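Local atomic coordinates of gamma-glutamyltranspeptidase (Ggt) (Helicobacter pylori 26695, PDB entry 5BPK), a protein that probably cleaves the gamma-glutamyl bond of glutathione and related compounds, passing the glutamyl group to water or to an acceptor, as an N-terminal nucleophile (Ntn) hydrolase. Residues 157-162 with 222-227; 289-294 with 320-325; 112-117 with 130-135; 186-189 with 193-196; 72-77 with 168-173. All coordinates share one frame; numbering follows the deposited sequence.

Interaction 1 (157-162 with 222-227)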
# COMPACT_ATOMS: atom_id res chain seq x y z
N GLN A 157 13.34 13.19 -18.09
CA GLN A 157 12.39 14.26 -17.80
C GLN A 157 11.64 13.99 -16.50
O GLN A 157 11.35 14.91 -15.73
CB GLN A 157 11.34 14.40 -18.90
CG GLN A 157 11.82 14.71 -20.29
CD GLN A 157 10.67 14.75 -21.27
OE1 GLN A 157 9.93 15.73 -21.35
NE2 GLN A 157 10.47 13.65 -22.01
N LEU A 158 11.30 12.72 -16.28
CA LEU A 158 10.43 12.34 -15.17
C LEU A 158 11.19 12.22 -13.85
O LEU A 158 10.61 12.43 -12.78
CB LEU A 158 9.69 11.04 -15.50
CG LEU A 158 8.79 11.10 -16.74
CD1 LEU A 158 8.23 9.71 -17.03
CD2 LEU A 158 7.67 12.14 -16.62
N ILE A 159 12.48 11.91 -13.92
CA ILE A 159 13.30 11.72 -12.72
C ILE A 159 14.06 12.99 -12.31
O ILE A 159 14.47 13.14 -11.16
CB ILE A 159 14.28 10.52 -12.89
CG1 ILE A 159 14.74 9.97 -11.53
CG2 ILE A 159 15.49 10.90 -13.79
CD1 ILE A 159 15.35 8.59 -11.63
N ASP A 160 14.24 13.92 -13.24
CA ASP A 160 14.96 15.16 -12.93
C ASP A 160 14.40 15.91 -11.72
O ASP A 160 15.19 16.39 -10.90
CB ASP A 160 15.03 16.10 -14.15
CG ASP A 160 16.23 15.83 -15.05
OD1 ASP A 160 17.13 15.05 -14.68
OD2 ASP A 160 16.27 16.41 -16.14
N PRO A 161 13.06 16.01 -11.57
CA PRO A 161 12.57 16.75 -10.40
C PRO A 161 13.00 16.13 -9.07
O PRO A 161 13.36 16.84 -8.13
CB PRO A 161 11.05 16.71 -10.56
CG PRO A 161 10.86 16.65 -12.04
CD PRO A 161 11.97 15.76 -12.55
N ALA A 162 12.96 14.81 -9.01
CA ALA A 162 13.43 14.09 -7.84
C ALA A 162 14.91 14.35 -7.59
O ALA A 162 15.31 14.60 -6.46
CB ALA A 162 13.16 12.58 -8.00
N GLN A 222 22.41 7.68 -11.65
CA GLN A 222 22.74 6.40 -12.29
C GLN A 222 21.52 5.82 -13.00
O GLN A 222 21.62 5.30 -14.12
CB GLN A 222 23.27 5.38 -11.27
CG GLN A 222 24.70 5.63 -10.85
CD GLN A 222 25.66 5.60 -12.03
OE1 GLN A 222 26.12 6.65 -12.49
NE2 GLN A 222 25.95 4.41 -12.55
N ILE A 223 20.36 5.94 -12.35
CA ILE A 223 19.12 5.46 -12.92
C ILE A 223 18.75 6.31 -14.14
O ILE A 223 18.36 5.77 -15.18
CB ILE A 223 17.99 5.43 -11.86
CG1 ILE A 223 18.35 4.44 -10.74
CG2 ILE A 223 16.65 5.07 -12.50
CD1 ILE A 223 17.55 4.63 -9.44
N LYS A 224 18.88 7.63 -14.02
CA LYS A 224 18.63 8.55 -15.13
C LYS A 224 19.45 8.16 -16.36
O LYS A 224 18.93 8.13 -17.47
CB LYS A 224 18.95 9.99 -14.72
CG LYS A 224 18.86 11.02 -15.85
CD LYS A 224 19.15 12.41 -15.32
CE LYS A 224 19.33 13.42 -16.43
NZ LYS A 224 19.43 14.79 -15.87
N THR A 225 20.73 7.86 -16.14
CA THR A 225 21.67 7.63 -17.24
C THR A 225 21.59 6.23 -17.84
O THR A 225 21.73 6.08 -19.07
CB THR A 225 23.13 7.92 -16.77
OG1 THR A 225 23.24 9.31 -16.41
CG2 THR A 225 24.14 7.62 -17.87
N LEU A 226 21.37 5.22 -17.00
CA LEU A 226 21.42 3.81 -17.39
C LEU A 226 20.09 3.07 -17.30
O LEU A 226 20.00 1.90 -17.67
CB LEU A 226 22.44 3.08 -16.52
CG LEU A 226 23.86 3.64 -16.52
CD1 LEU A 226 24.68 2.95 -15.48
CD2 LEU A 226 24.48 3.50 -17.92
N GLY A 227 19.05 3.73 -16.78
CA GLY A 227 17.79 3.07 -16.51
C GLY A 227 17.90 2.20 -15.27
O GLY A 227 18.76 2.42 -14.41
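Lys224 and Ile159 meet along their flanks, and the end of the lysine then passes on to Asp160. With CG anti to the backbone N (chi1 174°) and every later torsion extended, the Lys224 chain leaves its helix as a straight rod directed at segment 157-162. Its base is covered by one branch of Ile159, CG2, which lies 3.7 Å from Lys224 CB, the two side chains crossing at a slant. The other branch of the isoleucine has a different partner: Ile159 CD1 ends 3.9 Å from Ile223 CG2, and these two side chains cross at about a right angle, so one isoleucine serves two neighbours through two methyls.

At the far end of the rod, Lys224 NZ forms a salt bridge of 2.6 Å to Asp160 OD1. The ammonium sits on the syn side of that oxygen, yet Asp160 OD2 stays 3.6 Å from Lys224 NZ, so the grip is essentially one-oxygen. The charged pair borders the contact, while the isoleucines are buried, Ile159 resting also on Phe70 and Ile223 on Val140 of adjoining helices.

The axes of the short segments 157-162 and 222-226 run at 167° to each other, 9.8 Å apart. This is an antiparallel helix pair with an apolar seam and a salt bridge at its margin; the parent helices are 155-168 and 214-226, within the helical part of the chain.

Interaction 2 (289-294 with 320-325)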
# COMPACT_ATOMS: atom_id res chain seq x y z
N LEU A 289 -11.02 -7.41 -0.59
CA LEU A 289 -11.82 -6.23 -0.89
C LEU A 289 -13.08 -6.66 -1.63
O LEU A 289 -14.19 -6.32 -1.25
CB LEU A 289 -11.03 -5.25 -1.77
CG LEU A 289 -11.80 -4.12 -2.42
CD1 LEU A 289 -12.50 -3.29 -1.37
CD2 LEU A 289 -10.86 -3.29 -3.30
N ILE A 290 -12.89 -7.48 -2.66
CA ILE A 290 -14.01 -7.93 -3.50
C ILE A 290 -14.92 -8.90 -2.73
O ILE A 290 -16.14 -8.83 -2.83
CB ILE A 290 -13.48 -8.55 -4.82
CG1 ILE A 290 -12.94 -7.44 -5.72
CG2 ILE A 290 -14.55 -9.39 -5.54
CD1 ILE A 290 -12.05 -7.91 -6.83
N GLN A 291 -14.30 -9.80 -1.96
CA GLN A 291 -15.02 -10.71 -1.07
C GLN A 291 -15.96 -9.97 -0.11
O GLN A 291 -17.14 -10.32 0.01
CB GLN A 291 -14.01 -11.56 -0.28
CG GLN A 291 -14.63 -12.56 0.71
CD GLN A 291 -13.57 -13.35 1.48
OE1 GLN A 291 -12.37 -13.09 1.37
NE2 GLN A 291 -14.02 -14.30 2.28
N ILE A 292 -15.44 -8.94 0.56
CA ILE A 292 -16.21 -8.22 1.59
C ILE A 292 -17.35 -7.42 0.93
O ILE A 292 -18.49 -7.44 1.39
CB ILE A 292 -15.29 -7.32 2.45
CG1 ILE A 292 -14.32 -8.18 3.27
CG2 ILE A 292 -16.10 -6.47 3.39
CD1 ILE A 292 -13.09 -7.43 3.75
N LEU A 293 -17.04 -6.73 -0.15
CA LEU A 293 -18.07 -6.08 -0.97
C LEU A 293 -19.15 -7.07 -1.43
O LEU A 293 -20.35 -6.74 -1.40
CB LEU A 293 -17.45 -5.37 -2.18
CG LEU A 293 -16.72 -4.05 -1.86
CD1 LEU A 293 -15.99 -3.49 -3.07
CD2 LEU A 293 -17.67 -2.98 -1.28
N ASN A 294 -18.75 -8.26 -1.87
CA ASN A 294 -19.71 -9.28 -2.28
C ASN A 294 -20.67 -9.61 -1.16
O ASN A 294 -21.86 -9.78 -1.42
CB ASN A 294 -19.06 -10.59 -2.73
CG ASN A 294 -18.37 -10.51 -4.09
OD1 ASN A 294 -18.66 -9.64 -4.91
ND2 ASN A 294 -17.49 -11.48 -4.35
N ARG A 320 -14.51 -10.10 9.25
CA ARG A 320 -14.06 -11.15 10.16
C ARG A 320 -13.76 -12.43 9.41
O ARG A 320 -12.70 -13.03 9.61
CB ARG A 320 -15.12 -11.42 11.22
CG ARG A 320 -14.67 -12.27 12.38
CD ARG A 320 -15.87 -12.78 13.16
NE ARG A 320 -16.71 -11.73 13.74
CZ ARG A 320 -16.46 -11.12 14.90
NH1 ARG A 320 -15.36 -11.39 15.60
NH2 ARG A 320 -17.32 -10.21 15.38
N GLN A 321 -14.67 -12.85 8.54
CA GLN A 321 -14.47 -14.07 7.76
C GLN A 321 -13.32 -13.91 6.76
O GLN A 321 -12.51 -14.82 6.61
CB GLN A 321 -15.74 -14.46 7.00
CG GLN A 321 -15.65 -15.82 6.28
CD GLN A 321 -15.49 -16.99 7.24
OE1 GLN A 321 -16.33 -17.21 8.11
NE2 GLN A 321 -14.40 -17.74 7.10
N ALA A 322 -13.27 -12.76 6.09
CA ALA A 322 -12.23 -12.51 5.11
C ALA A 322 -10.83 -12.62 5.71
O ALA A 322 -9.93 -13.22 5.10
CB ALA A 322 -12.42 -11.14 4.43
N TYR A 323 -10.63 -12.04 6.90
CA TYR A 323 -9.30 -12.07 7.53
C TYR A 323 -8.95 -13.45 8.05
O TYR A 323 -7.79 -13.84 8.04
CB TYR A 323 -9.14 -10.99 8.60
CG TYR A 323 -8.87 -9.60 8.03
CD1 TYR A 323 -9.91 -8.76 7.67
CD2 TYR A 323 -7.56 -9.15 7.83
CE1 TYR A 323 -9.67 -7.50 7.16
CE2 TYR A 323 -7.31 -7.88 7.31
CZ TYR A 323 -8.38 -7.06 6.97
OH TYR A 323 -8.17 -5.79 6.45
N ALA A 324 -9.95 -14.23 8.47
CA ALA A 324 -9.69 -15.63 8.81
C ALA A 324 -9.22 -16.37 7.56
O ALA A 324 -8.25 -17.13 7.60
CB ALA A 324 -10.92 -16.27 9.41
N ASP A 325 -9.91 -16.13 6.44
CA ASP A 325 -9.56 -16.79 5.18
C ASP A 325 -8.15 -16.40 4.77
O ASP A 325 -7.37 -17.24 4.34
CB ASP A 325 -10.56 -16.38 4.08
CG ASP A 325 -11.95 -16.95 4.30
OD1 ASP A 325 -12.14 -17.79 5.23
OD2 ASP A 325 -12.86 -16.55 3.53
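Helices 289-294 and 320-325 pack antiparallel, their short axes 9.7 Å apart at an angle of 150°, with the CA atoms of Ile292 and Ala322 nearest each other. The methyl of Ala322 is the point on which both partners converge. Ile292 reaches it with its longer branch, Ile292 CG1 lying 3.7 Å from Ala322 CB and CD1 hardly farther, and Gln291 covers another part of it, with Gln291 OE1 3.6 Å from the same methyl carbon.

The two segments belong to helices 285-296 and 309-329, which follow one another in the chain and form an antiparallel helical hairpin. Leu289, Ile290 and Leu293 turn the first helix toward strands 274-278 and 262-271, an alpha layer on a beta-sheet as in the layered Ntn-hydrolase fold.

Fully extended, the Gln291 side chain spans the gap between the helices and brings its amide nearly parallel to the Asp325 carboxylate, the planes only 12° apart. Gln291 NE2 donates to Asp325 OD2 over 2.8 Å with an N-H...O angle of 149°, arriving on the anti side of that oxygen and somewhat out of plane. Tyr348 OH also bonds Asp325 OD2, while Gln321 NE2, 2.9 Å from Asp325 OD1, approaches from above the carboxylate plane. The opposite end of the Gln291 amide, OE1, is bonded to His288 ND1; with its two ends bonded to different partners, the amide's orientation is set.

Interaction 3 (112-117 with 130-135)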
# COMPACT_ATOMS: atom_id res chain seq x y z
N LYS A 112 13.09 -20.79 5.22
CA LYS A 112 11.87 -20.80 6.02
C LYS A 112 12.07 -20.28 7.46
O LYS A 112 11.31 -19.44 7.94
CB LYS A 112 11.33 -22.23 6.04
CG LYS A 112 10.00 -22.38 6.72
CD LYS A 112 9.49 -23.82 6.58
CE LYS A 112 9.02 -24.36 7.90
NZ LYS A 112 10.16 -24.62 8.83
N ASN A 113 13.09 -20.78 8.14
CA ASN A 113 13.31 -20.47 9.56
C ASN A 113 14.41 -19.45 9.83
O ASN A 113 14.92 -19.35 10.95
CB ASN A 113 13.60 -21.76 10.33
CG ASN A 113 12.47 -22.77 10.24
OD1 ASN A 113 11.29 -22.40 10.27
ND2 ASN A 113 12.82 -24.05 10.15
N MET A 114 14.74 -18.64 8.82
CA MET A 114 15.86 -17.68 8.90
C MET A 114 15.78 -16.67 10.06
O MET A 114 16.81 -16.14 10.47
CB MET A 114 16.05 -16.94 7.57
CG MET A 114 14.89 -16.04 7.16
SD MET A 114 15.09 -15.41 5.49
CE MET A 114 16.41 -14.20 5.72
N PHE A 115 14.58 -16.40 10.56
CA PHE A 115 14.41 -15.43 11.65
C PHE A 115 14.23 -16.08 13.01
O PHE A 115 13.88 -15.40 13.98
CB PHE A 115 13.24 -14.49 11.34
CG PHE A 115 13.47 -13.65 10.12
CD1 PHE A 115 14.42 -12.64 10.14
CD2 PHE A 115 12.75 -13.87 8.96
CE1 PHE A 115 14.66 -11.86 9.01
CE2 PHE A 115 12.98 -13.10 7.84
CZ PHE A 115 13.94 -12.09 7.86
N LEU A 116 14.46 -17.38 13.09
CA LEU A 116 14.29 -18.11 14.34
C LEU A 116 15.64 -18.49 14.93
O LEU A 116 16.61 -18.66 14.19
CB LEU A 116 13.47 -19.38 14.11
CG LEU A 116 12.07 -19.23 13.51
CD1 LEU A 116 11.31 -20.55 13.59
CD2 LEU A 116 11.29 -18.11 14.19
N ASP A 117 15.68 -18.63 16.25
CA ASP A 117 16.88 -19.11 16.94
C ASP A 117 16.91 -20.65 16.95
O ASP A 117 16.07 -21.29 16.31
CB ASP A 117 16.98 -18.51 18.36
CG ASP A 117 15.87 -18.99 19.31
OD1 ASP A 117 15.27 -20.06 19.09
OD2 ASP A 117 15.61 -18.26 20.30
N GLY A 130 17.28 -3.60 10.37
CA GLY A 130 18.54 -3.98 9.75
C GLY A 130 18.46 -4.73 8.44
O GLY A 130 17.41 -4.79 7.80
N TYR A 131 19.58 -5.32 8.06
CA TYR A 131 19.83 -5.74 6.68
C TYR A 131 19.19 -7.08 6.29
O TYR A 131 18.84 -7.27 5.11
CB TYR A 131 21.34 -5.79 6.42
CG TYR A 131 22.03 -4.44 6.39
CD1 TYR A 131 22.24 -3.70 7.56
CD2 TYR A 131 22.48 -3.89 5.19
CE1 TYR A 131 22.89 -2.46 7.53
CE2 TYR A 131 23.11 -2.65 5.15
CZ TYR A 131 23.31 -1.94 6.32
OH TYR A 131 23.95 -0.72 6.28
N LEU A 132 19.01 -7.98 7.25
CA LEU A 132 18.37 -9.28 7.00
C LEU A 132 16.85 -9.14 6.82
O LEU A 132 16.21 -10.01 6.25
CB LEU A 132 18.67 -10.27 8.14
CG LEU A 132 18.47 -11.73 7.74
CD1 LEU A 132 19.43 -12.12 6.62
CD2 LEU A 132 18.66 -12.66 8.94
N ALA A 133 16.30 -8.03 7.31
CA ALA A 133 14.86 -7.75 7.20
C ALA A 133 14.42 -7.41 5.78
O ALA A 133 13.21 -7.32 5.52
CB ALA A 133 14.47 -6.61 8.13
N ALA A 134 15.38 -7.18 4.88
CA ALA A 134 15.07 -6.67 3.53
C ALA A 134 14.85 -7.74 2.47
O ALA A 134 15.65 -8.69 2.35
CB ALA A 134 16.17 -5.73 3.06
N GLY A 135 13.79 -7.57 1.69
CA GLY A 135 13.63 -8.27 0.42
C GLY A 135 14.33 -7.52 -0.70
O GLY A 135 14.72 -6.36 -0.55
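Phe115 and Leu132 mark the nearest backbone approach, their CA atoms 8.7 Å apart, too far for the two backbones to pair; side chains from the turn reach across. Segment 112-117 is folded into a type I beta turn from Asn113 to Leu116, closed by a bond of 2.9 Å from Leu116 N to Asn113 O. In 130-135, residues 131 to 133 have helical backbone angles, but only weak bonds accompany them. Both belong to the long, irregular connection between strand 97-102 and helix 139-150, and the contact folds that connection back on itself.

Leu132 occupies the middle. Its CG is anti to the backbone N (chi1 -160°), which sends the isobutyl group toward the turn, where Met114 and Phe115 slide past it in the opposite direction. Met114 brings its terminal methyl: the chain bends at the sulfur (chi3 -73°) and sets Met114 CE 3.8 Å from Leu132 CD1. Within the turn, the same methionine lays its CG over one face of the Phe115 ring, toward the rim, 3.4 Å above the plane. One face of the ring is thus covered by its own neighbour while one corner of it addresses Leu132, with Phe115 CE1 4.0 Å from Leu132 CG.

Leu126 touches both Phe115 and Leu132 from the intervening loop. The other chain of the enzyme contributes as well: Ile46 of that chain packs on Phe115, and Asn38 of that chain bonds Gly135 N through its OD1. The Phe115 ring also meets the backbone edge-on, its CZ lying 3.5 Å from Leu132 O, near the plane of the ring.

Interaction 4 (186-189 with 193-196)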
# COMPACT_ATOMS: atom_id res chain seq x y z
N ARG A 186 16.34 3.61 16.04
CA ARG A 186 16.54 2.60 15.01
C ARG A 186 17.68 3.02 14.08
O ARG A 186 18.57 2.22 13.79
CB ARG A 186 15.25 2.38 14.21
CG ARG A 186 14.06 1.96 15.07
CD ARG A 186 12.81 1.75 14.23
NE ARG A 186 12.95 0.58 13.38
CZ ARG A 186 12.55 0.49 12.11
NH1 ARG A 186 11.98 1.51 11.48
NH2 ARG A 186 12.74 -0.65 11.47
N PHE A 187 17.67 4.28 13.63
CA PHE A 187 18.72 4.80 12.76
C PHE A 187 20.09 4.66 13.40
O PHE A 187 21.07 4.35 12.74
CB PHE A 187 18.54 6.29 12.48
CG PHE A 187 17.35 6.64 11.62
CD1 PHE A 187 17.01 5.90 10.50
CD2 PHE A 187 16.65 7.80 11.88
CE1 PHE A 187 15.94 6.30 9.71
CE2 PHE A 187 15.59 8.19 11.10
CZ PHE A 187 15.24 7.44 10.01
N LEU A 188 20.15 4.89 14.71
CA LEU A 188 21.42 4.90 15.43
C LEU A 188 22.07 3.52 15.52
O LEU A 188 23.23 3.40 15.92
CB LEU A 188 21.25 5.53 16.83
CG LEU A 188 21.15 7.05 16.86
CD1 LEU A 188 20.56 7.54 18.16
CD2 LEU A 188 22.52 7.71 16.61
N LYS A 189 21.33 2.47 15.15
CA LYS A 189 21.91 1.14 15.04
C LYS A 189 22.81 0.92 13.83
O LYS A 189 23.57 -0.06 13.79
CB LYS A 189 20.81 0.08 15.01
CG LYS A 189 19.94 0.02 16.25
CD LYS A 189 18.90 -1.07 16.10
CE LYS A 189 17.95 -1.15 17.26
NZ LYS A 189 17.15 -2.42 17.18
N SER A 193 22.84 4.84 8.13
CA SER A 193 21.74 5.75 8.46
C SER A 193 22.14 6.92 9.34
O SER A 193 21.54 8.00 9.27
CB SER A 193 20.60 4.97 9.09
OG SER A 193 20.12 3.99 8.19
N LYS A 194 23.16 6.72 10.18
CA LYS A 194 23.73 7.82 10.96
C LYS A 194 24.30 8.93 10.08
O LYS A 194 24.31 10.09 10.49
CB LYS A 194 24.79 7.30 11.94
CG LYS A 194 24.16 6.50 13.07
CD LYS A 194 25.20 5.83 13.98
CE LYS A 194 26.06 6.83 14.72
NZ LYS A 194 26.97 6.15 15.69
N LYS A 195 24.77 8.57 8.89
CA LYS A 195 25.27 9.55 7.92
C LYS A 195 24.14 10.37 7.32
O LYS A 195 24.25 11.59 7.17
CB LYS A 195 26.05 8.87 6.79
CG LYS A 195 27.30 8.13 7.24
CD LYS A 195 28.07 7.55 6.05
CE LYS A 195 29.26 6.71 6.50
NZ LYS A 195 29.99 6.07 5.35
N TYR A 196 23.05 9.69 6.97
CA TYR A 196 22.00 10.29 6.14
C TYR A 196 20.88 10.96 6.91
O TYR A 196 20.23 11.86 6.38
CB TYR A 196 21.39 9.23 5.23
CG TYR A 196 22.36 8.58 4.27
CD1 TYR A 196 23.20 9.35 3.47
CD2 TYR A 196 22.41 7.19 4.14
CE1 TYR A 196 24.08 8.76 2.57
CE2 TYR A 196 23.28 6.58 3.25
CZ TYR A 196 24.10 7.39 2.46
OH TYR A 196 24.95 6.80 1.57
O HOH W 1 25.12 4.83 17.44
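Lys194 lies across the chain at Phe187 and Leu188, and following it outward traces most of the contact. At CB, a chi1 of -71° turns the chain so that CG is beside its own backbone N; Lys194 CG then comes to 3.8 Å from Phe187 O. One bond further, Lys194 CD is 3.7 Å from Leu188 O, so successive methylenes pass over successive carbonyl oxygens. A bend at chi3 (65°) turns the remainder past the leucine, whose side chain crosses the lysine at about a right angle, and Lys194 CE sits 4.1 Å from Leu188 CD2. The tip reaches Leu188 O through a water rather than directly: Lys194 NZ donates to a water 2.9 Å away, and that water donates in turn to Leu188 O, at 2.8 Å.

Deeper in, Ser193 presents carbon rather than hydroxyl to Phe187: Ser193 CB is 4.0 Å from Phe187 CD1, oblique to the ring, and 3.7 Å from Phe187 O. The hydroxyl belongs to another interface, bonding Ala27 O and Ser29 OG of the other chain of the enzyme. The ring of Phe187 stacks with that of Phe197.

These contacts close the tight, short connection between helices 174-187 and 191-196, bringing Ser193 and Lys194 of helix 191-196 back against Phe187 and Leu188. The lysine methylenes make van der Waals contact with backbone and leucine, while the positive ammonium is probably favourably placed near a carbonyl oxygen, held through the water, although the bridge, being a single water, is likely a modest one.

Interaction 5 (72-77 with 168-173)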
# COMPACT_ATOMS: atom_id res chain seq x y z
N LEU A 72 8.57 10.97 -4.47
CA LEU A 72 8.29 10.52 -3.10
C LEU A 72 9.47 9.79 -2.46
O LEU A 72 9.63 9.81 -1.23
CB LEU A 72 7.05 9.61 -3.08
CG LEU A 72 5.69 10.26 -3.32
CD1 LEU A 72 4.60 9.18 -3.50
CD2 LEU A 72 5.33 11.22 -2.18
N ALA A 73 10.30 9.15 -3.28
CA ALA A 73 11.53 8.51 -2.79
C ALA A 73 12.51 9.51 -2.14
O ALA A 73 13.36 9.13 -1.33
CB ALA A 73 12.23 7.72 -3.91
N VAL A 74 12.36 10.79 -2.50
CA VAL A 74 13.20 11.86 -1.99
C VAL A 74 12.48 12.64 -0.87
O VAL A 74 13.05 12.85 0.19
CB VAL A 74 13.60 12.81 -3.14
CG1 VAL A 74 14.42 14.00 -2.62
CG2 VAL A 74 14.38 12.05 -4.19
N VAL A 75 11.24 13.04 -1.10
CA VAL A 75 10.54 13.95 -0.18
C VAL A 75 9.72 13.27 0.91
O VAL A 75 9.27 13.93 1.84
CB VAL A 75 9.64 14.95 -0.93
CG1 VAL A 75 10.48 15.77 -1.92
CG2 VAL A 75 8.47 14.25 -1.66
N HIS A 76 9.54 11.95 0.79
CA HIS A 76 8.77 11.19 1.77
C HIS A 76 9.48 9.87 2.12
O HIS A 76 8.92 8.79 1.93
CB HIS A 76 7.37 10.94 1.19
CG HIS A 76 6.38 10.37 2.16
ND1 HIS A 76 6.56 10.41 3.53
CD2 HIS A 76 5.21 9.72 1.96
CE1 HIS A 76 5.53 9.84 4.12
NE2 HIS A 76 4.69 9.41 3.19
N PRO A 77 10.72 9.96 2.64
CA PRO A 77 11.55 8.77 2.83
C PRO A 77 11.06 7.77 3.88
O PRO A 77 11.55 6.64 3.92
CB PRO A 77 12.93 9.34 3.19
CG PRO A 77 12.71 10.74 3.57
CD PRO A 77 11.46 11.21 2.92
N ASN A 168 19.45 19.63 -3.98
CA ASN A 168 19.31 20.98 -3.43
C ASN A 168 18.61 20.99 -2.08
O ASN A 168 18.73 21.94 -1.30
CB ASN A 168 18.53 21.87 -4.41
CG ASN A 168 19.17 21.95 -5.79
OD1 ASN A 168 20.38 21.79 -5.95
ND2 ASN A 168 18.36 22.21 -6.81
N GLY A 169 17.86 19.92 -1.81
CA GLY A 169 17.17 19.77 -0.56
C GLY A 169 15.77 20.35 -0.48
O GLY A 169 15.29 21.03 -1.40
N TYR A 170 15.12 20.05 0.63
CA TYR A 170 13.81 20.58 0.97
C TYR A 170 13.71 20.69 2.49
O TYR A 170 14.45 20.04 3.22
CB TYR A 170 12.68 19.68 0.42
CG TYR A 170 12.70 18.27 0.97
CD1 TYR A 170 13.45 17.27 0.37
CD2 TYR A 170 11.95 17.95 2.10
CE1 TYR A 170 13.47 15.97 0.89
CE2 TYR A 170 11.96 16.65 2.63
CZ TYR A 170 12.72 15.67 2.01
OH TYR A 170 12.74 14.39 2.52
N ALA A 171 12.80 21.55 2.94
CA ALA A 171 12.64 21.81 4.36
C ALA A 171 11.87 20.69 5.05
O ALA A 171 10.83 20.26 4.56
CB ALA A 171 11.93 23.14 4.58
N ILE A 172 12.38 20.23 6.18
CA ILE A 172 11.73 19.19 6.97
C ILE A 172 10.42 19.76 7.54
O ILE A 172 10.42 20.84 8.13
CB ILE A 172 12.65 18.67 8.11
CG1 ILE A 172 13.88 17.93 7.56
CG2 ILE A 172 11.88 17.76 9.07
CD1 ILE A 172 13.56 16.66 6.81
N SER A 173 9.32 19.03 7.37
CA SER A 173 8.03 19.46 7.88
C SER A 173 7.92 19.11 9.37
O SER A 173 8.76 18.36 9.89
CB SER A 173 6.89 18.80 7.10
OG SER A 173 6.84 17.40 7.34
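With chi1 at 61°, CG of Tyr170 stands between the backbone N and the carbonyl carbon, and the ring extends from the strand to the end of helix 61-75. There Val75, with CG1 anti to its own carbonyl carbon, places that methyl over one face of the ring. Val75 CG1 is 4.2 Å from the ring centroid and 20° off the normal, a CH-pi contact displaced toward the rim. Val74 crosses the ring at a slant, with Val74 CG1 4.1 Å from Tyr170 CE1.

The strand carrying the tyrosine, 170-171, pairs antiparallel with 210-211 in a small two-stranded sheet, reached directly after helix 155-168; Ser173 then N-caps the next helix through a bond to Gln176 N. The contact therefore fastens this strand to the C-terminal end of helix 61-75, where a backbone hydrogen bond runs from His76 N to Leu72 O.

The phenol's own bond goes to the helix end. Tyr170 OH donates to Val74 O over 2.8 Å, lying in the carbonyl plane on a lone pair, with a C=O...O angle of 140°. Gln213 NE2 donates to the same oxygen, so two bonds hold this buried carbonyl. Pro77 closes in from the other direction, its CD 3.5 Å from Tyr170 OH, and Val75 CA lies equally close to that hydroxyl oxygen.

Interactions 1 and 5 touch: Ala162 O of the first lies 3.5 Å from Val74 CG2 of the second, and their segments alternate along the chain, binding helices 61-75, 155-168 and 214-226 together. Helix 174-187, which follows strand 170-171, carries the first segment of interaction 4, whose nearest atoms are about 7 Å from interaction 5 and about 6 Å from interaction 3. Interaction 2 lies across the chain's centre from interactions 1, 4 and 5, its centre about 41 Å from that of interaction 1. The bound dihydro-oxazole amino acid is about 10, about 12 and about 14 Å from the side chains of His76 (interaction 5), Ala133 (interaction 3) and Ile292 (interaction 2), too far to touch them.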